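Local coordinates for epidermin biosynthesis protein EpiD (Staphylococcus aureus, PDB 3QJG), which probably acts as an FMN-dependent peptidyl-cysteine decarboxylase that oxidatively removes the C-terminal carboxylate of the precursor peptide during epidermin biosynthesis, at residues Y59-E62 and F63-P66; T108-E111 and K112-I115; M119-R122 and M123-P127. All coordinates share one frame; numbering follows the deposited sequence.

Overall arrangement
The chain has the Rossmann-like fold of a dodecameric flavoprotein, and all three contacts are local turns reaching one largely parallel sheet. Contact 1 (59-66) turns the chain after edge strand 59-60; contact 2 (108-115) starts strand 113-120, and contact 3 (119-127) ends it. Contacts 2 and 3 therefore follow each other along one strand, with centres 22 Å apart. Contact 1 lies about 31 Å from contact 3, centre to centre, on the other side of the chain's centre. Contacts 1 and 3 both help line FMN pockets, through Pro-66 and through Met-119 and Met-123; contact 2 stands back, its Phe-110 side chain about 12 Å from a bound FMN.

Contact 1 of 3, residues Y59-E62 and F63-P66; sequences YYDE and FEDP
Carboxylate oxygen OD1 of Asp-61 takes the backbone N-H of Phe-63 (OD1 to N 3.1 Å), with a weaker, longer bond from Glu-64 N and a salt bridge to Arg-44. Phe-63 N comes in from above the carboxylate plane, 41° out of it, where the bond is noticeably bent. The Asp-61 side chain turns forward along the chain, CG trans to its own N (chi1 -174°), which brings OD1 to the N-H groups two and three residues ahead. The backbone carbonyl of the same residue closes a second turn: Asp-61 O accepts from Asp-65 N at 2.9 Å, nearly head-on, while Glu-64 N adds a weak bond. Two oxygens of Asp-61, OD1 and O, thus serve three successive N-H groups, the middle one, Glu-64, only weakly, and the guanidinium of Arg-44 would probably help keep the carboxylate charged.

Proline has no N-H to continue the pattern, and Pro-66 instead lays its CA 3.1 Å from Glu-62 O in a CH...O contact, with the ring carbons CB and CG beside the same oxygen. Glu-62 stretches away from the turn. Its OE1 accepts from Leu-101 N, and its OE2 is joined through a water to Pro-66 O, the water lying 2.6 Å from OE2 and 2.9 Å from that O. Pro-66 also touches FMN and Lys-45 of the second subunit. The pairing of an Asx turn with a main-chain turn from the same aspartate is an Asx motif, here leading strand 59-60 into the loop that borders the flavin pocket.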
loop_
_atom_site.group_PDB
_atom_site.type_symbol
_atom_site.label_atom_id
_atom_site.label_comp_id
_atom_site.label_asym_id
_atom_site.label_seq_id
_atom_site.Cartn_x
_atom_site.Cartn_y
_atom_site.Cartn_z
ATOM N N TYR A 59 -7.343 -26.681 7.678
ATOM C CA TYR A 59 -7.884 -25.935 6.591
ATOM C C TYR A 59 -6.700 -25.657 5.674
ATOM O O TYR A 59 -5.732 -25.015 6.094
ATOM C CB TYR A 59 -8.576 -24.666 7.070
ATOM C CG TYR A 59 -9.018 -23.801 5.924
ATOM C CD1 TYR A 59 -9.903 -24.269 4.981
ATOM C CD2 TYR A 59 -8.513 -22.516 5.768
ATOM C CE1 TYR A 59 -10.290 -23.483 3.921
ATOM C CE2 TYR A 59 -8.917 -21.725 4.736
ATOM C CZ TYR A 59 -9.784 -22.228 3.797
ATOM O OH TYR A 59 -10.132 -21.425 2.769
ATOM N N TYR A 60 -6.750 -26.222 4.466
ATOM C CA TYR A 60 -5.648 -26.110 3.519
ATOM C C TYR A 60 -5.928 -24.873 2.754
ATOM O O TYR A 60 -6.999 -24.747 2.119
ATOM C CB TYR A 60 -5.524 -27.316 2.574
ATOM C CG TYR A 60 -5.208 -28.623 3.262
ATOM C CD1 TYR A 60 -4.053 -28.756 4.046
ATOM C CD2 TYR A 60 -6.100 -29.695 3.224
ATOM C CE1 TYR A 60 -3.787 -29.920 4.738
ATOM C CE2 TYR A 60 -5.831 -30.890 3.914
ATOM C CZ TYR A 60 -4.677 -30.992 4.663
ATOM O OH TYR A 60 -4.390 -32.164 5.326
ATOM N N ASP A 61 -4.965 -23.971 2.762
ATOM C CA ASP A 61 -5.141 -22.666 2.122
ATOM C C ASP A 61 -3.979 -22.392 1.127
ATOM O O ASP A 61 -2.897 -22.017 1.537
ATOM C CB ASP A 61 -5.160 -21.625 3.231
ATOM C CG ASP A 61 -5.479 -20.206 2.737
ATOM O OD1 ASP A 61 -5.544 -19.952 1.475
ATOM O OD2 ASP A 61 -5.651 -19.355 3.661
ATOM N N GLU A 62 -4.242 -22.571 -0.156
ATOM C CA GLU A 62 -3.275 -22.381 -1.250
ATOM C C GLU A 62 -2.685 -20.950 -1.316
ATOM O O GLU A 62 -1.537 -20.751 -1.776
ATOM C CB GLU A 62 -3.962 -22.703 -2.610
ATOM C CG GLU A 62 -2.995 -23.101 -3.670
ATOM C CD GLU A 62 -3.580 -23.125 -5.062
ATOM O OE1 GLU A 62 -4.825 -23.167 -5.249
ATOM O OE2 GLU A 62 -2.748 -23.099 -5.982
ATOM N N PHE A 63 -3.456 -19.951 -0.883
ATOM C CA PHE A 63 -3.013 -18.526 -0.857
ATOM C C PHE A 63 -1.990 -18.332 0.246
ATOM O O PHE A 63 -1.005 -17.648 0.096
ATOM C CB PHE A 63 -4.210 -17.587 -0.595
ATOM C CG PHE A 63 -3.880 -16.099 -0.673
ATOM C CD1 PHE A 63 -3.691 -15.479 -1.905
ATOM C CD2 PHE A 63 -3.772 -15.327 0.497
ATOM C CE1 PHE A 63 -3.407 -14.115 -1.995
ATOM C CE2 PHE A 63 -3.494 -13.973 0.415
ATOM C CZ PHE A 63 -3.313 -13.363 -0.848
ATOM N N GLU A 64 -2.241 -18.941 1.375
ATOM C CA GLU A 64 -1.331 -18.809 2.498
ATOM C C GLU A 64 -0.099 -19.701 2.336
ATOM O O GLU A 64 0.977 -19.333 2.747
ATOM C CB GLU A 64 -2.077 -19.078 3.786
ATOM C CG GLU A 64 -3.092 -17.963 4.070
ATOM C CD GLU A 64 -2.423 -16.641 4.418
ATOM O OE1 GLU A 64 -1.606 -16.646 5.367
ATOM O OE2 GLU A 64 -2.711 -15.615 3.753
ATOM N N ASP A 65 -0.258 -20.878 1.748
ATOM C CA ASP A 65 0.867 -21.779 1.531
ATOM C C ASP A 65 0.902 -22.373 0.137
ATOM O O ASP A 65 0.410 -23.477 -0.071
ATOM C CB ASP A 65 0.801 -22.903 2.502
ATOM C CG ASP A 65 1.965 -23.855 2.354
ATOM O OD1 ASP A 65 2.964 -23.561 1.609
ATOM O OD2 ASP A 65 1.858 -24.908 3.012
ATOM N N PRO A 66 1.504 -21.660 -0.817
ATOM C CA PRO A 66 1.246 -22.022 -2.212
ATOM C C PRO A 66 1.965 -23.307 -2.624
ATOM O O PRO A 66 1.736 -23.772 -3.720
ATOM C CB PRO A 66 1.817 -20.824 -2.995
ATOM C CG PRO A 66 1.902 -19.751 -2.034
ATOM C CD PRO A 66 2.324 -20.445 -0.745
HETATM O O HOH W 1 -0.328 -22.471 -5.215
#

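Contact 2 of 3, residues T108-E111 and K112-I115; sequences TAFE and KLSI
The Phe-110 ring meets Leu-113 obliquely, its CD1 lying 4.4 Å from the Leu-113 methyl CD2. Tyr-139, Val-141 and Ile-93 of the same chain also pack on the ring side chain, and Asn-126 of the second subunit reaches it from across the interface. The backbone between these two residues makes a short 3-10 turn that feeds directly into strand 113-120 of the Rossmann-like sheet. Two consecutive bonds from residue i+3 back to i define it: Lys-112 N to Ala-109 O at 2.8 Å and Leu-113 N to Phe-110 O at 3.1 Å. Both donors stand above the plane of the carbonyl they meet, the second by 63°, consistent with the tight winding of a 3-10 turn.

On the other flank Glu-111 and Lys-112 run alongside each other. Glu-111 places CG between its own N and carbonyl carbon (chi1 86°) and then folds at chi2, which returns OE2 to 3.4 Å from Lys-112 CG. The carboxylate lies along the aliphatic stem of the lysine and makes no salt bridge to its end, since OE2 and NZ are 4.7 Å apart. Lys-112 extends past this neighbour, and its NZ gives hydrogen bonds to the carbonyl oxygens of Ala-74 and His-77, tying the turn to the end of helix 70-75 and the loop after it. Halfway along that stem, Lys-112 CD passes 4.1 Å from the methyl CB of Ala-109.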
loop_
_atom_site.group_PDB
_atom_site.type_symbol
_atom_site.label_atom_id
_atom_site.label_comp_id
_atom_site.label_asym_id
_atom_site.label_seq_id
_atom_site.Cartn_x
_atom_site.Cartn_y
_atom_site.Cartn_z
ATOM N N THR A 108 -5.841 -36.478 -8.664
ATOM C CA THR A 108 -4.897 -37.459 -8.216
ATOM C C THR A 108 -5.587 -38.674 -7.524
ATOM O O THR A 108 -4.924 -39.668 -7.159
ATOM C CB THR A 108 -3.912 -36.747 -7.269
ATOM O OG1 THR A 108 -3.360 -35.594 -7.942
ATOM C CG2 THR A 108 -2.770 -37.679 -6.804
ATOM N N ALA A 109 -6.907 -38.602 -7.334
ATOM C CA ALA A 109 -7.524 -39.502 -6.357
ATOM C C ALA A 109 -8.966 -39.881 -6.676
ATOM O O ALA A 109 -9.806 -39.958 -5.782
ATOM C CB ALA A 109 -7.432 -38.879 -5.027
ATOM N N PHE A 110 -9.257 -40.094 -7.976
ATOM C CA PHE A 110 -10.587 -40.436 -8.426
ATOM C C PHE A 110 -11.241 -41.614 -7.682
ATOM O O PHE A 110 -12.424 -41.556 -7.357
ATOM C CB PHE A 110 -10.511 -40.847 -9.891
ATOM C CG PHE A 110 -10.680 -39.747 -10.856
ATOM C CD1 PHE A 110 -10.408 -38.467 -10.533
ATOM C CD2 PHE A 110 -11.101 -40.031 -12.195
ATOM C CE1 PHE A 110 -10.570 -37.450 -11.403
ATOM C CE2 PHE A 110 -11.253 -39.004 -13.075
ATOM C CZ PHE A 110 -11.000 -37.727 -12.720
ATOM N N GLU A 111 -10.440 -42.646 -7.424
ATOM C CA GLU A 111 -10.819 -43.843 -6.674
ATOM C C GLU A 111 -11.262 -43.517 -5.247
ATOM O O GLU A 111 -11.897 -44.364 -4.603
ATOM C CB GLU A 111 -9.678 -44.895 -6.673
ATOM C CG GLU A 111 -8.600 -44.718 -5.558
ATOM C CD GLU A 111 -7.539 -43.616 -5.864
ATOM O OE1 GLU A 111 -7.526 -43.066 -7.001
ATOM O OE2 GLU A 111 -6.708 -43.314 -4.946
ATOM N N LYS A 112 -10.978 -42.291 -4.769
ATOM C CA LYS A 112 -11.394 -41.914 -3.427
ATOM C C LYS A 112 -12.478 -40.863 -3.388
ATOM O O LYS A 112 -12.775 -40.366 -2.317
ATOM C CB LYS A 112 -10.215 -41.321 -2.656
ATOM C CG LYS A 112 -8.963 -42.118 -2.660
ATOM C CD LYS A 112 -7.896 -41.348 -1.843
ATOM C CE LYS A 112 -6.828 -42.255 -1.367
ATOM N NZ LYS A 112 -5.826 -41.449 -0.719
ATOM N N LEU A 113 -13.059 -40.518 -4.541
ATOM C CA LEU A 113 -13.724 -39.260 -4.693
ATOM C C LEU A 113 -15.209 -39.353 -4.912
ATOM O O LEU A 113 -15.682 -40.120 -5.775
ATOM C CB LEU A 113 -13.082 -38.511 -5.860
ATOM C CG LEU A 113 -13.640 -37.127 -6.228
ATOM C CD1 LEU A 113 -12.999 -36.217 -5.172
ATOM C CD2 LEU A 113 -13.263 -36.827 -7.686
ATOM N N SER A 114 -15.936 -38.546 -4.135
ATOM C CA SER A 114 -17.400 -38.503 -4.122
ATOM C C SER A 114 -17.780 -37.062 -4.355
ATOM O O SER A 114 -17.259 -36.189 -3.688
ATOM C CB SER A 114 -17.975 -38.904 -2.763
ATOM O OG SER A 114 -17.797 -40.266 -2.493
ATOM N N ILE A 115 -18.730 -36.850 -5.271
ATOM C CA ILE A 115 -19.201 -35.528 -5.651
ATOM C C ILE A 115 -20.680 -35.402 -5.246
ATOM O O ILE A 115 -21.476 -36.305 -5.514
ATOM C CB ILE A 115 -19.009 -35.312 -7.180
ATOM C CG1 ILE A 115 -17.502 -35.327 -7.515
ATOM C CG2 ILE A 115 -19.641 -34.004 -7.597
ATOM C CD1 ILE A 115 -17.135 -35.319 -9.028
#

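Contact 3 of 3, residues M119-R122 and M123-P127; sequences MNLR and MWENP. With FMN (flavin mononucleotide), chain M.
The sulfur of Met-119 sits at the edge of the Trp-124 indole, almost in the ring plane: SD is 5.3 Å from the centroid of the six-membered ring and 80° off its normal. The nearest ring atom is CE3, and the thioether chain crosses the indole at about a right angle in this Met-aromatic contact. Met-119 reaches it by setting CG between its backbone N and carbonyl carbon (chi1 65°), while its CA stays 3.6 Å from FMN N3. Met-123 CB packs on the Met-119 sulfur, and its methyl CE lies 3.9 Å from FMN O2, so both methionines line the flavin pocket.

Between the two methionines, Asn-120 starts the short helix 121-124. Its OD1 accepts from Arg-122 N at 2.9 Å, an N-cap bond that also closes an Asx turn. Its backbone O takes two N-H groups, Met-123 N from above the carbonyl plane and Trp-124 N in that plane at 3.1 Å, the straighter of the two. The run Met-Asn-Leu-Arg-Met-Trp matches the end of the PxMNxxMW signature of flavin-dependent cysteine decarboxylases, whose strand-to-helix junction borders the isoalloxazine.

Just past the helix, Glu-125 N donates to Leu-121 O at 2.8 Å. The Leu-121 methyl CD1 touches both neighbouring side chains, 3.5 Å from Glu-125 CG and, more loosely, the edge of the indole at Trp-124 CD1. Strand 158-163 packs against the start of the contact, Val-163 on Met-119 and Lys-161 on Leu-121. Asn-126 caps the next helix with OD1 on Val-128 N, and its ND2 donates to His-107 O of the third subunit.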
loop_
_atom_site.group_PDB
_atom_site.type_symbol
_atom_site.label_atom_id
_atom_site.label_comp_id
_atom_site.label_asym_id
_atom_site.label_seq_id
_atom_site.Cartn_x
_atom_site.Cartn_y
_atom_site.Cartn_z
ATOM N N MET A 119 -26.414 -26.994 -7.740
ATOM C CA MET A 119 -26.447 -26.018 -8.796
ATOM C C MET A 119 -27.837 -25.843 -9.343
ATOM O O MET A 119 -28.684 -26.717 -9.189
ATOM C CB MET A 119 -25.508 -26.466 -9.895
ATOM C CG MET A 119 -25.960 -27.766 -10.583
ATOM S SD MET A 119 -24.770 -28.395 -11.778
ATOM C CE MET A 119 -23.590 -29.096 -10.690
ATOM N N ASN A 120 -28.088 -24.700 -9.964
ATOM C CA ASN A 120 -29.359 -24.474 -10.644
ATOM C C ASN A 120 -29.650 -25.609 -11.601
ATOM O O ASN A 120 -28.751 -26.112 -12.261
ATOM C CB ASN A 120 -29.322 -23.171 -11.434
ATOM C CG ASN A 120 -30.650 -22.810 -11.983
ATOM O OD1 ASN A 120 -30.933 -23.077 -13.149
ATOM N ND2 ASN A 120 -31.501 -22.225 -11.147
ATOM N N LEU A 121 -30.900 -26.030 -11.665
ATOM C CA LEU A 121 -31.303 -27.067 -12.624
ATOM C C LEU A 121 -30.814 -26.845 -14.075
ATOM O O LEU A 121 -30.508 -27.809 -14.769
ATOM C CB LEU A 121 -32.817 -27.162 -12.653
ATOM C CG LEU A 121 -33.403 -28.304 -13.456
ATOM C CD1 LEU A 121 -32.810 -29.597 -12.965
ATOM C CD2 LEU A 121 -34.914 -28.270 -13.266
ATOM N N ARG A 122 -30.742 -25.594 -14.534
ATOM C CA ARG A 122 -30.316 -25.306 -15.923
ATOM C C ARG A 122 -28.909 -25.760 -16.146
ATOM O O ARG A 122 -28.551 -26.168 -17.256
ATOM C CB ARG A 122 -30.344 -23.800 -16.226
ATOM C CG ARG A 122 -31.704 -23.216 -16.182
ATOM C CD ARG A 122 -31.681 -21.712 -16.036
ATOM N NE ARG A 122 -33.025 -21.249 -16.352
ATOM C CZ ARG A 122 -33.898 -20.713 -15.503
ATOM N NH1 ARG A 122 -33.584 -20.488 -14.232
ATOM N NH2 ARG A 122 -35.107 -20.378 -15.956
ATOM N N MET A 123 -28.104 -25.672 -15.092
ATOM C CA MET A 123 -26.726 -26.038 -15.205
ATOM C C MET A 123 -26.595 -27.549 -15.095
ATOM O O MET A 123 -25.765 -28.143 -15.764
ATOM C CB MET A 123 -25.910 -25.320 -14.149
ATOM C CG MET A 123 -26.094 -23.783 -14.118
ATOM S SD MET A 123 -25.472 -23.140 -12.546
ATOM C CE MET A 123 -23.779 -22.797 -13.009
ATOM N N TRP A 124 -27.428 -28.159 -14.245
ATOM C CA TRP A 124 -27.476 -29.626 -14.069
ATOM C C TRP A 124 -27.889 -30.278 -15.371
ATOM O O TRP A 124 -27.398 -31.337 -15.741
ATOM C CB TRP A 124 -28.482 -30.017 -12.965
ATOM C CG TRP A 124 -28.518 -31.511 -12.608
ATOM C CD1 TRP A 124 -29.634 -32.330 -12.562
ATOM C CD2 TRP A 124 -27.409 -32.338 -12.221
ATOM N NE1 TRP A 124 -29.278 -33.611 -12.219
ATOM C CE2 TRP A 124 -27.928 -33.654 -11.992
ATOM C CE3 TRP A 124 -26.036 -32.115 -12.078
ATOM C CZ2 TRP A 124 -27.116 -34.732 -11.615
ATOM C CZ3 TRP A 124 -25.210 -33.194 -11.687
ATOM C CH2 TRP A 124 -25.767 -34.500 -11.471
ATOM N N GLU A 125 -28.805 -29.638 -16.066
ATOM C CA GLU A 125 -29.371 -30.241 -17.243
ATOM C C GLU A 125 -28.656 -29.803 -18.485
ATOM O O GLU A 125 -28.989 -30.236 -19.561
ATOM C CB GLU A 125 -30.867 -29.989 -17.277
ATOM C CG GLU A 125 -31.542 -30.654 -16.097
ATOM C CD GLU A 125 -33.010 -30.886 -16.325
ATOM O OE1 GLU A 125 -33.430 -32.043 -16.113
ATOM O OE2 GLU A 125 -33.725 -29.931 -16.720
ATOM N N ASN A 126 -27.624 -28.971 -18.342
ATOM C CA ASN A 126 -26.773 -28.652 -19.489
ATOM C C ASN A 126 -26.171 -29.980 -19.969
ATOM O O ASN A 126 -25.649 -30.690 -19.153
ATOM C CB ASN A 126 -25.706 -27.667 -19.055
ATOM C CG ASN A 126 -24.784 -27.293 -20.162
ATOM O OD1 ASN A 126 -24.192 -28.166 -20.773
ATOM N ND2 ASN A 126 -24.617 -25.997 -20.404
ATOM N N PRO A 127 -26.345 -30.352 -21.258
ATOM C CA PRO A 127 -25.831 -31.658 -21.724
ATOM C C PRO A 127 -24.348 -31.876 -21.533
ATOM O O PRO A 127 -23.909 -33.029 -21.519
ATOM C CB PRO A 127 -26.118 -31.694 -23.220
ATOM C CG PRO A 127 -26.789 -30.408 -23.580
ATOM C CD PRO A 127 -26.818 -29.494 -22.355
HETATM N N1 FMN M . -22.370 -22.350 -9.116
HETATM C C2 FMN M . -22.771 -23.652 -8.959
HETATM O O2 FMN M . -22.415 -24.495 -9.774
HETATM N N3 FMN M . -23.591 -24.003 -7.934
HETATM C C4 FMN M . -24.028 -23.077 -7.037
HETATM O O4 FMN M . -24.764 -23.483 -6.169
HETATM C C4A FMN M . -23.653 -21.743 -7.167
HETATM N N5 FMN M . -24.060 -20.768 -6.278
HETATM C C5A FMN M . -23.610 -19.495 -6.417
HETATM C C6 FMN M . -24.064 -18.509 -5.552
HETATM C C7 FMN M . -23.610 -17.213 -5.693
HETATM C C7M FMN M . -24.039 -16.116 -4.762
HETATM C C8 FMN M . -22.719 -16.905 -6.729
HETATM C C8M FMN M . -22.229 -15.499 -6.974
HETATM C C9 FMN M . -22.309 -17.873 -7.622
HETATM C C9A FMN M . -22.749 -19.180 -7.476
HETATM N N10 FMN M . -22.347 -20.148 -8.396
HETATM C C10 FMN M . -22.796 -21.411 -8.224
HETATM C "C1'" FMN M . -21.422 -19.883 -9.556
HETATM C "C2'" FMN M . -20.014 -20.388 -9.249
HETATM O "O2'" FMN M . -19.568 -19.875 -7.979
HETATM C "C3'" FMN M . -19.173 -20.010 -10.413
HETATM O "O3'" FMN M . -19.586 -20.704 -11.614
HETATM C "C4'" FMN M . -17.693 -20.271 -10.130
HETATM O "O4'" FMN M . -16.918 -20.036 -11.294
HETATM C "C5'" FMN M . -17.405 -21.689 -9.763
HETATM O "O5'" FMN M . -16.060 -21.706 -9.318
HETATM P P FMN M . -15.471 -22.952 -8.490
HETATM O O1P FMN M . -13.985 -22.915 -8.663
HETATM O O2P FMN M . -16.061 -24.211 -9.038
HETATM O O3P FMN M . -15.598 -22.897 -7.025
#